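Local structure of lipopolysaccharide core heptose(I) kinase RfaP (Pseudomonas aeruginosa, 6DFL) at residues Glu7-Leu12 / Thr41-Arg46; Gly47-Ile52 / Ile112-Leu117; Asp17-Val22 / Gly99-Asp104. The protein phosphorylates the first heptose of the lipopolysaccharide inner core using ATP in a magnesium-dependent reaction, and also acts as a protein-tyrosine kinase that autophosphorylates. All blocks are in the same frame, centred on the assembly; numbering follows the deposited sequence.

Contact 1. Residues Glu7-Leu12 / Thr41-Arg46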
loop_
_atom_site.group_PDB
_atom_site.type_symbol
_atom_site.label_atom_id
_atom_site.label_comp_id
_atom_site.label_asym_id
_atom_site.label_seq_id
_atom_site.Cartn_x
_atom_site.Cartn_y
_atom_site.Cartn_z
ATOM N N GLU A 7 20.540 -20.698 -0.706
ATOM C CA GLU A 7 20.121 -21.850 0.076
ATOM C C GLU A 7 18.599 -21.880 0.225
ATOM O O GLU A 7 17.958 -20.828 0.313
ATOM C CB GLU A 7 20.788 -21.832 1.452
ATOM C CG GLU A 7 22.290 -22.140 1.413
ATOM C CD GLU A 7 22.614 -23.474 0.756
ATOM O OE1 GLU A 7 21.924 -24.476 1.055
ATOM O OE2 GLU A 7 23.561 -23.518 -0.058
ATOM N N PRO A 8 17.994 -23.085 0.288
ATOM C CA PRO A 8 18.668 -24.389 0.367
ATOM C C PRO A 8 18.998 -25.040 -0.976
ATOM O O PRO A 8 19.671 -26.069 -1.000
ATOM C CB PRO A 8 17.654 -25.244 1.131
ATOM C CG PRO A 8 16.338 -24.700 0.701
ATOM C CD PRO A 8 16.535 -23.218 0.453
ATOM N N PHE A 9 18.554 -24.438 -2.075
ATOM C CA PHE A 9 18.672 -25.060 -3.387
ATOM C C PHE A 9 20.069 -24.982 -3.990
ATOM O O PHE A 9 20.306 -25.608 -5.030
ATOM C CB PHE A 9 17.661 -24.423 -4.333
ATOM C CG PHE A 9 16.270 -24.426 -3.790
ATOM C CD1 PHE A 9 15.430 -25.519 -4.004
ATOM C CD2 PHE A 9 15.806 -23.361 -3.034
ATOM C CE1 PHE A 9 14.151 -25.536 -3.497
ATOM C CE2 PHE A 9 14.522 -23.376 -2.521
ATOM C CZ PHE A 9 13.696 -24.467 -2.752
ATOM N N LYS A 10 20.994 -24.235 -3.377
ATOM C CA LYS A 10 22.366 -24.193 -3.877
ATOM C C LYS A 10 23.033 -25.557 -3.742
ATOM O O LYS A 10 23.579 -26.096 -4.713
ATOM C CB LYS A 10 23.166 -23.125 -3.128
ATOM C CG LYS A 10 24.350 -22.536 -3.888
ATOM C CD LYS A 10 24.963 -21.365 -3.095
ATOM C CE LYS A 10 25.723 -20.383 -3.982
ATOM N NZ LYS A 10 26.967 -20.968 -4.548
ATOM N N ARG A 11 22.995 -26.135 -2.535
ATOM C CA ARG A 11 23.470 -27.503 -2.361
ATOM C C ARG A 11 22.523 -28.495 -3.027
ATOM O O ARG A 11 22.961 -29.359 -3.798
ATOM C CB ARG A 11 23.651 -27.826 -0.874
ATOM C CG ARG A 11 22.397 -27.696 -0.018
ATOM C CD ARG A 11 22.548 -28.411 1.321
ATOM N NE ARG A 11 21.272 -28.949 1.793
ATOM C CZ ARG A 11 20.407 -28.274 2.542
ATOM N NH1 ARG A 11 20.686 -27.027 2.909
ATOM N NH2 ARG A 11 19.264 -28.845 2.923
ATOM N N LEU A 12 21.211 -28.355 -2.777
ATOM C CA LEU A 12 20.228 -29.311 -3.280
ATOM C C LEU A 12 20.399 -29.582 -4.763
ATOM O O LEU A 12 20.134 -30.696 -5.225
ATOM C CB LEU A 12 18.804 -28.813 -3.015
ATOM C CG LEU A 12 18.044 -29.404 -1.822
ATOM C CD1 LEU A 12 18.708 -29.009 -0.510
ATOM C CD2 LEU A 12 16.568 -29.000 -1.828
ATOM N N THR A 41 6.079 -25.567 -2.381
ATOM C CA THR A 41 6.900 -26.715 -2.039
ATOM C C THR A 41 7.567 -26.445 -0.701
ATOM O O THR A 41 7.661 -25.303 -0.254
ATOM C CB THR A 41 7.942 -27.020 -3.132
ATOM O OG1 THR A 41 8.591 -28.271 -2.864
ATOM C CG2 THR A 41 8.981 -25.915 -3.208
ATOM N N GLU A 42 8.004 -27.514 -0.041
ATOM C CA GLU A 42 8.649 -27.396 1.257
ATOM C C GLU A 42 10.020 -28.046 1.211
ATOM O O GLU A 42 10.198 -29.101 0.600
ATOM C CB GLU A 42 7.810 -28.030 2.364
ATOM C CG GLU A 42 6.449 -27.379 2.553
ATOM C CD GLU A 42 5.746 -27.859 3.808
ATOM O OE1 GLU A 42 6.255 -28.815 4.436
ATOM O OE2 GLU A 42 4.695 -27.279 4.171
ATOM N N VAL A 43 10.990 -27.395 1.842
ATOM C CA VAL A 43 12.321 -27.949 2.048
ATOM C C VAL A 43 12.612 -27.789 3.530
ATOM O O VAL A 43 12.728 -26.659 4.021
ATOM C CB VAL A 43 13.394 -27.254 1.199
ATOM C CG1 VAL A 43 14.739 -27.925 1.403
ATOM C CG2 VAL A 43 13.008 -27.262 -0.271
ATOM N N ASP A 44 12.712 -28.907 4.246
ATOM C CA ASP A 44 12.825 -28.878 5.703
ATOM C C ASP A 44 11.689 -28.057 6.307
ATOM O O ASP A 44 11.881 -27.257 7.222
ATOM C CB ASP A 44 14.192 -28.349 6.136
ATOM C CG ASP A 44 15.317 -29.308 5.795
ATOM O OD1 ASP A 44 15.334 -30.419 6.368
ATOM O OD2 ASP A 44 16.169 -28.963 4.942
ATOM N N GLY A 45 10.492 -28.244 5.759
ATOM C CA GLY A 45 9.281 -27.632 6.268
ATOM C C GLY A 45 9.158 -26.136 6.082
ATOM O O GLY A 45 8.222 -25.543 6.628
ATOM N N ARG A 46 10.059 -25.498 5.327
ATOM C CA ARG A 46 10.014 -24.040 5.214
ATOM C C ARG A 46 8.832 -23.582 4.365
ATOM O O ARG A 46 7.968 -22.832 4.836
ATOM C CB ARG A 46 11.328 -23.492 4.637
ATOM C CG ARG A 46 12.578 -23.711 5.500
ATOM C CD ARG A 46 12.521 -22.957 6.824
ATOM N NE ARG A 46 12.959 -23.809 7.932
ATOM C CZ ARG A 46 12.916 -23.456 9.213
ATOM N NH1 ARG A 46 12.458 -22.260 9.559
ATOM N NH2 ARG A 46 13.332 -24.299 10.149
#

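Contact 2. Residues Gly47-Ile52 / Ile112-Leu117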
loop_
_atom_site.group_PDB
_atom_site.type_symbol
_atom_site.label_atom_id
_atom_site.label_comp_id
_atom_site.label_asym_id
_atom_site.label_seq_id
_atom_site.Cartn_x
_atom_site.Cartn_y
_atom_site.Cartn_z
ATOM N N GLY A 47 8.770 -24.018 3.112
ATOM C CA GLY A 47 7.738 -23.486 2.243
ATOM C C GLY A 47 8.239 -22.403 1.308
ATOM O O GLY A 47 8.743 -21.362 1.736
ATOM N N TYR A 48 8.116 -22.658 0.013
ATOM C CA TYR A 48 8.598 -21.775 -1.031
ATOM C C TYR A 48 7.631 -21.864 -2.198
ATOM O O TYR A 48 7.022 -22.909 -2.437
ATOM C CB TYR A 48 9.994 -22.162 -1.527
ATOM C CG TYR A 48 11.057 -22.309 -0.465
ATOM C CD1 TYR A 48 11.082 -23.412 0.379
ATOM C CD2 TYR A 48 12.074 -21.370 -0.344
ATOM C CE1 TYR A 48 12.060 -23.557 1.341
ATOM C CE2 TYR A 48 13.058 -21.505 0.621
ATOM C CZ TYR A 48 13.048 -22.603 1.463
ATOM O OH TYR A 48 14.027 -22.752 2.428
ATOM N N PHE A 49 7.502 -20.769 -2.934
ATOM C CA PHE A 49 6.674 -20.751 -4.128
ATOM C C PHE A 49 7.575 -20.847 -5.346
ATOM O O PHE A 49 8.620 -20.194 -5.403
ATOM C CB PHE A 49 5.801 -19.500 -4.174
ATOM C CG PHE A 49 4.770 -19.454 -3.076
ATOM C CD1 PHE A 49 3.620 -20.243 -3.158
ATOM C CD2 PHE A 49 4.946 -18.633 -1.961
ATOM C CE1 PHE A 49 2.665 -20.217 -2.158
ATOM C CE2 PHE A 49 3.989 -18.596 -0.948
ATOM C CZ PHE A 49 2.842 -19.397 -1.055
ATOM N N VAL A 50 7.202 -21.715 -6.280
ATOM C CA VAL A 50 7.990 -22.005 -7.470
ATOM C C VAL A 50 7.217 -21.479 -8.663
ATOM O O VAL A 50 6.070 -21.887 -8.887
ATOM C CB VAL A 50 8.260 -23.509 -7.621
ATOM C CG1 VAL A 50 8.931 -23.787 -8.956
ATOM C CG2 VAL A 50 9.101 -24.017 -6.465
ATOM N N LYS A 51 7.828 -20.572 -9.419
ATOM C CA LYS A 51 7.208 -20.013 -10.610
ATOM C C LYS A 51 8.092 -20.360 -11.798
ATOM O O LYS A 51 9.262 -19.971 -11.834
ATOM C CB LYS A 51 7.005 -18.501 -10.461
ATOM C CG LYS A 51 5.897 -18.120 -9.467
ATOM C CD LYS A 51 6.187 -16.839 -8.697
ATOM C CE LYS A 51 6.724 -17.150 -7.287
ATOM N NZ LYS A 51 6.883 -15.951 -6.365
ATOM N N ILE A 52 7.545 -21.116 -12.746
ATOM C CA ILE A 52 8.274 -21.586 -13.918
ATOM C C ILE A 52 7.588 -21.055 -15.164
ATOM O O ILE A 52 6.369 -21.183 -15.307
ATOM C CB ILE A 52 8.334 -23.122 -13.977
ATOM C CG1 ILE A 52 9.060 -23.687 -12.766
ATOM C CG2 ILE A 52 8.986 -23.580 -15.272
ATOM C CD1 ILE A 52 8.788 -25.178 -12.584
ATOM N N ILE A 112 11.732 -18.947 -10.973
ATOM C CA ILE A 112 12.123 -18.230 -9.773
ATOM C C ILE A 112 11.387 -18.841 -8.593
ATOM O O ILE A 112 10.175 -19.058 -8.649
ATOM C CB ILE A 112 11.853 -16.711 -9.895
ATOM C CG1 ILE A 112 12.233 -15.976 -8.620
ATOM C CG2 ILE A 112 10.398 -16.426 -10.249
ATOM C CD1 ILE A 112 12.023 -14.477 -8.746
ATOM N N VAL A 113 12.119 -19.086 -7.515
ATOM C CA VAL A 113 11.575 -19.627 -6.277
ATOM C C VAL A 113 11.729 -18.580 -5.174
ATOM O O VAL A 113 12.853 -18.176 -4.862
ATOM C CB VAL A 113 12.293 -20.920 -5.882
ATOM C CG1 VAL A 113 11.667 -21.476 -4.633
ATOM C CG2 VAL A 113 12.263 -21.898 -7.038
ATOM N N THR A 114 10.609 -18.182 -4.563
ATOM C CA THR A 114 10.562 -17.234 -3.461
ATOM C C THR A 114 10.171 -17.939 -2.171
ATOM O O THR A 114 9.331 -18.842 -2.174
ATOM C CB THR A 114 9.544 -16.112 -3.730
ATOM O OG1 THR A 114 8.220 -16.666 -3.833
ATOM C CG2 THR A 114 9.884 -15.367 -5.013
ATOM N N GLU A 115 10.762 -17.497 -1.064
ATOM C CA GLU A 115 10.363 -17.970 0.252
ATOM C C GLU A 115 8.923 -17.581 0.562
ATOM O O GLU A 115 8.414 -16.555 0.100
ATOM C CB GLU A 115 11.268 -17.397 1.337
ATOM C CG GLU A 115 12.648 -18.014 1.408
ATOM C CD GLU A 115 13.529 -17.331 2.461
ATOM O OE1 GLU A 115 13.149 -16.248 2.972
ATOM O OE2 GLU A 115 14.608 -17.877 2.778
ATOM N N GLU A 116 8.264 -18.419 1.356
ATOM C CA GLU A 116 6.941 -18.084 1.848
ATOM C C GLU A 116 7.049 -17.073 2.982
ATOM O O GLU A 116 7.964 -17.128 3.805
ATOM C CB GLU A 116 6.209 -19.328 2.334
ATOM C CG GLU A 116 4.745 -19.071 2.623
ATOM C CD GLU A 116 3.989 -20.333 3.018
ATOM O OE1 GLU A 116 4.520 -21.100 3.848
ATOM O OE2 GLU A 116 2.870 -20.545 2.496
ATOM N N LEU A 117 6.104 -16.148 3.013
ATOM C CA LEU A 117 5.979 -15.196 4.099
ATOM C C LEU A 117 4.818 -15.636 4.974
ATOM O O LEU A 117 3.667 -15.672 4.516
ATOM C CB LEU A 117 5.756 -13.789 3.557
ATOM C CG LEU A 117 6.924 -13.323 2.703
ATOM C CD1 LEU A 117 6.410 -12.350 1.673
ATOM C CD2 LEU A 117 8.003 -12.702 3.578
#

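Contact 3. Residues Asp17-Val22 / Gly99-Asp104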
loop_
_atom_site.group_PDB
_atom_site.type_symbol
_atom_site.label_atom_id
_atom_site.label_comp_id
_atom_site.label_asym_id
_atom_site.label_seq_id
_atom_site.Cartn_x
_atom_site.Cartn_y
_atom_site.Cartn_z
ATOM N N ASP A 17 21.329 -30.117 -13.070
ATOM C CA ASP A 17 20.810 -29.035 -13.894
ATOM C C ASP A 17 19.644 -28.404 -13.152
ATOM O O ASP A 17 18.587 -29.043 -13.027
ATOM C CB ASP A 17 20.366 -29.535 -15.265
ATOM C CG ASP A 17 19.800 -28.422 -16.149
ATOM O OD1 ASP A 17 19.283 -27.409 -15.630
ATOM O OD2 ASP A 17 19.860 -28.562 -17.387
ATOM N N PRO A 18 19.769 -27.162 -12.669
ATOM C CA PRO A 18 18.682 -26.580 -11.872
ATOM C C PRO A 18 17.385 -26.434 -12.647
ATOM O O PRO A 18 16.310 -26.533 -12.051
ATOM C CB PRO A 18 19.253 -25.221 -11.448
ATOM C CG PRO A 18 20.755 -25.355 -11.643
ATOM C CD PRO A 18 20.895 -26.231 -12.838
ATOM N N PHE A 19 17.449 -26.213 -13.960
ATOM C CA PHE A 19 16.223 -26.091 -14.739
ATOM C C PHE A 19 15.445 -27.399 -14.761
ATOM O O PHE A 19 14.207 -27.388 -14.860
ATOM C CB PHE A 19 16.546 -25.642 -16.160
ATOM C CG PHE A 19 17.036 -24.248 -16.239
ATOM C CD1 PHE A 19 18.339 -23.941 -15.906
ATOM C CD2 PHE A 19 16.188 -23.225 -16.622
ATOM C CE1 PHE A 19 18.794 -22.633 -15.964
ATOM C CE2 PHE A 19 16.641 -21.909 -16.683
ATOM C CZ PHE A 19 17.938 -21.618 -16.354
ATOM N N GLU A 20 16.151 -28.529 -14.690
ATOM C CA GLU A 20 15.485 -29.799 -14.445
ATOM C C GLU A 20 14.942 -29.858 -13.025
ATOM O O GLU A 20 13.785 -30.231 -12.814
ATOM C CB GLU A 20 16.453 -30.954 -14.700
ATOM C CG GLU A 20 17.016 -30.995 -16.116
ATOM C CD GLU A 20 18.122 -32.027 -16.271
ATOM O OE1 GLU A 20 18.750 -32.379 -15.246
ATOM O OE2 GLU A 20 18.360 -32.492 -17.410
ATOM N N ALA A 21 15.744 -29.445 -12.044
ATOM C CA ALA A 21 15.352 -29.623 -10.649
ATOM C C ALA A 21 14.109 -28.811 -10.281
ATOM O O ALA A 21 13.303 -29.269 -9.463
ATOM C CB ALA A 21 16.516 -29.271 -9.727
ATOM N N VAL A 22 13.936 -27.600 -10.831
ATOM C CA VAL A 22 12.726 -26.856 -10.480
ATOM C C VAL A 22 11.504 -27.592 -10.969
ATOM O O VAL A 22 10.470 -27.607 -10.294
ATOM C CB VAL A 22 12.711 -25.416 -11.022
ATOM C CG1 VAL A 22 13.100 -24.464 -9.933
ATOM C CG2 VAL A 22 13.535 -25.262 -12.283
ATOM N N GLY A 99 16.444 -18.458 -12.631
ATOM C CA GLY A 99 17.162 -18.942 -13.797
ATOM C C GLY A 99 16.522 -18.517 -15.088
ATOM O O GLY A 99 15.296 -18.390 -15.182
ATOM N N GLU A 100 17.359 -18.289 -16.108
ATOM C CA GLU A 100 16.930 -18.064 -17.484
ATOM C C GLU A 100 17.891 -18.783 -18.416
ATOM O O GLU A 100 19.110 -18.668 -18.246
ATOM C CB GLU A 100 16.934 -16.590 -17.860
ATOM C CG GLU A 100 15.823 -15.727 -17.344
ATOM C CD GLU A 100 16.087 -14.284 -17.726
ATOM O OE1 GLU A 100 16.706 -14.072 -18.786
ATOM O OE2 GLU A 100 15.736 -13.365 -16.955
ATOM N N ARG A 101 17.351 -19.492 -19.413
ATOM C CA ARG A 101 18.177 -20.021 -20.492
ATOM C C ARG A 101 17.349 -20.139 -21.762
ATOM O O ARG A 101 16.125 -20.278 -21.720
ATOM C CB ARG A 101 18.817 -21.369 -20.139
ATOM C CG ARG A 101 17.891 -22.568 -20.120
ATOM C CD ARG A 101 18.672 -23.838 -20.479
ATOM N NE ARG A 101 17.984 -25.063 -20.066
ATOM C CZ ARG A 101 18.496 -25.953 -19.218
ATOM N NH1 ARG A 101 19.710 -25.759 -18.708
ATOM N NH2 ARG A 101 17.802 -27.038 -18.889
ATOM N N GLY A 102 18.035 -20.075 -22.902
ATOM C CA GLY A 102 17.365 -20.271 -24.172
ATOM C C GLY A 102 18.096 -19.677 -25.355
ATOM O O GLY A 102 18.627 -18.562 -25.278
ATOM N N SER A 103 18.116 -20.427 -26.461
ATOM C CA SER A 103 18.763 -19.959 -27.683
ATOM C C SER A 103 18.045 -18.752 -28.276
ATOM O O SER A 103 18.672 -17.920 -28.946
ATOM C CB SER A 103 18.838 -21.103 -28.707
ATOM O OG SER A 103 17.734 -22.006 -28.599
ATOM N N ASP A 104 16.736 -18.639 -28.046
ATOM C CA ASP A 104 15.973 -17.467 -28.448
ATOM C C ASP A 104 15.817 -16.567 -27.229
ATOM O O ASP A 104 15.006 -16.874 -26.340
ATOM C CB ASP A 104 14.604 -17.876 -28.999
ATOM C CG ASP A 104 13.852 -16.719 -29.639
ATOM O OD1 ASP A 104 14.250 -15.547 -29.428
ATOM O OD2 ASP A 104 12.857 -17.000 -30.357
#

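Contact 1. Residues Glu7-Leu12 / Thr41-Arg46
Val43 is the residue on which this contact turns: its two methyls are shared out among three side chains of Glu7-Leu12. Val43 CG1 takes two of them, packing 3.7 Å from CG of Pro8 and 3.9 Å from CD2 of Leu12, which reaches in tip to tip. Val43 CG2 goes the other way, to the Phe9 ring, lying 3.8 Å from Phe9 CZ at an oblique approach. The split follows from the valine torsion: CG1 is anti to the backbone N (chi1 -177°), which leaves CG2 beside that nitrogen, and the branches diverge. Pro8, which follows a cis peptide bond, also lays its CG over the rim of one Phe9 face, so proline and phenylalanine present one apolar surface. Both are buried, and the edge-to-face meeting of Phe9 with Tyr48 continues this packing into strand 48-53.

The outer side is looser and polar. Asp44 belongs to the type I' turn from Val43 to Arg46, closed by Arg46 N bonding to Val43 O at 3.2 Å, which connects strands 37-41 and 48-53 as a beta hairpin. Its OD2 meets the edge of the Arg11 guanidinium near the plane, but Arg11 NH2 stays 3.7 Å from Asp44 OD2, a long salt bridge, with the two flat groups turned 44° apart. On the helix side, Arg11 NH1 makes a weak bond to Glu7 OE1 at 3.4 Å. Such long and weak distances on the exposed side suggest that these charges, probably screened by water, add little, and that the Val43 packing does the closer joining of helix 9-12 to the hairpin turn.

Contact 2. Residues Gly47-Ile52 / Ile112-Leu117
Tyr48 and Glu115 leave the sheet together and run abreast, the ring passing alongside the glutamate chain with Tyr48 CE2 3.6 Å from Glu115 CG and the ring and carboxylate planes 61° apart. On the same face Val50 and Val113 stand as a matched pair, their CG2 methyls 3.8 Å apart, and Val113 CG1 packs 3.6 Å from Tyr48 CB. The opposite face carries a crossing instead: Lys51, bent at chi2 and chi3 (146° and -100°), comes across Thr114 at about a right angle and gives a hydrogen bond from NZ to Thr114 OG1 at 3.0 Å.

Strands 48-53 and 109-115 are antiparallel neighbours in the five-stranded sheet of the kinase N-lobe, where Lys51 NZ also forms a salt bridge with Glu78 of helix 76-87, consistent with the beta3 lysine-helix C glutamate pair of protein kinases. Phe49 with Thr114 and Lys51 with Ile112 are the hydrogen-bonded pairs; Phe49 N reaches Thr114 O at 2.8 Å. Beyond the paired strands, Glu116 N bonds to Gly47 O at 3.0 Å, and the Glu116 chain passes obliquely by the Phe49 ring, its CG 3.7 Å from Phe49 CE2, while its carboxylate is held by Arg40.

Contact 3. Residues Asp17-Val22 / Gly99-Asp104
One face of the Phe19 ring carries the Arg101 side chain: the guanidinium lies nearly flat on it, planes 25° apart and centres 4.3 Å apart, a cation-pi stack, and Arg101 CG sits over the same ring in a CH-pi contact, 3.9 Å from the Phe19 centroid. At the ring edge, near its plane, come Asp17 OD1 and the backbone of Glu100, whose N is 3.4 Å from Phe19 CZ. The guanidinium in turn has Phe19 CB over one face, offset toward the rim, and the Asp17 carboxylate at its edge. The phenylalanine and arginine chains run antiparallel along one another, and Arg101, extended from CG to NE, is long enough to run from the strand across the ring to the N-terminal end of the helix.

There both terminal nitrogens converge on one oxygen: Arg101 NH2 is 3.0 Å from Asp17 OD2 and Arg101 NH1 3.1 Å from Asp17 OD2. Both donors meet the oxygen on its syn side, from opposite faces of the carboxylate plane, which stands 82° to the guanidinium. Asp17 is also the N-cap of helix 18-24, which packs against the N-lobe sheet of this kinase fold. A chi1 of 179° swings the carboxylate away from its own nitrogen, and OD1 comes back to the first turn, where Phe19 N is 2.8 Å from Asp17 OD1 in a weak bond and Glu20 N makes a second weak, longer bond to the same oxygen. The two carboxylate oxygens thus divide the work, OD1 for the helix start and OD2 for the arginine of strand 95-101. Gly99 places its bare backbone beside the ring, its C 3.6 Å from Phe19 CZ, while His109 and Phe111 of the next strand, 109-115, meet the same ring, Phe111 edge-to-face.

Overall arrangement
All three contacts belong to the sheet region of the N-lobe. Contacts 2 and 3 are buried and contact 1 partly so, although the centre of contact 2 is about 14 Å from the centre of the chain, against about 23 and 25 Å for those of contacts 1 and 3. Contact 2 joins two inner strands mainly by backbone hydrogen bonds. Contacts 1 and 3 instead bring two successive short helices, 9-12 and 18-24, against the hairpin turn and strand 95-101. Contact 1 touches contact 2 through Tyr48, and contact 3 does so through Val22, which packs on Ile52 and Val113. Polar chemistry is long and weak on the exposed side of contact 1, close and two-pronged at contact 3.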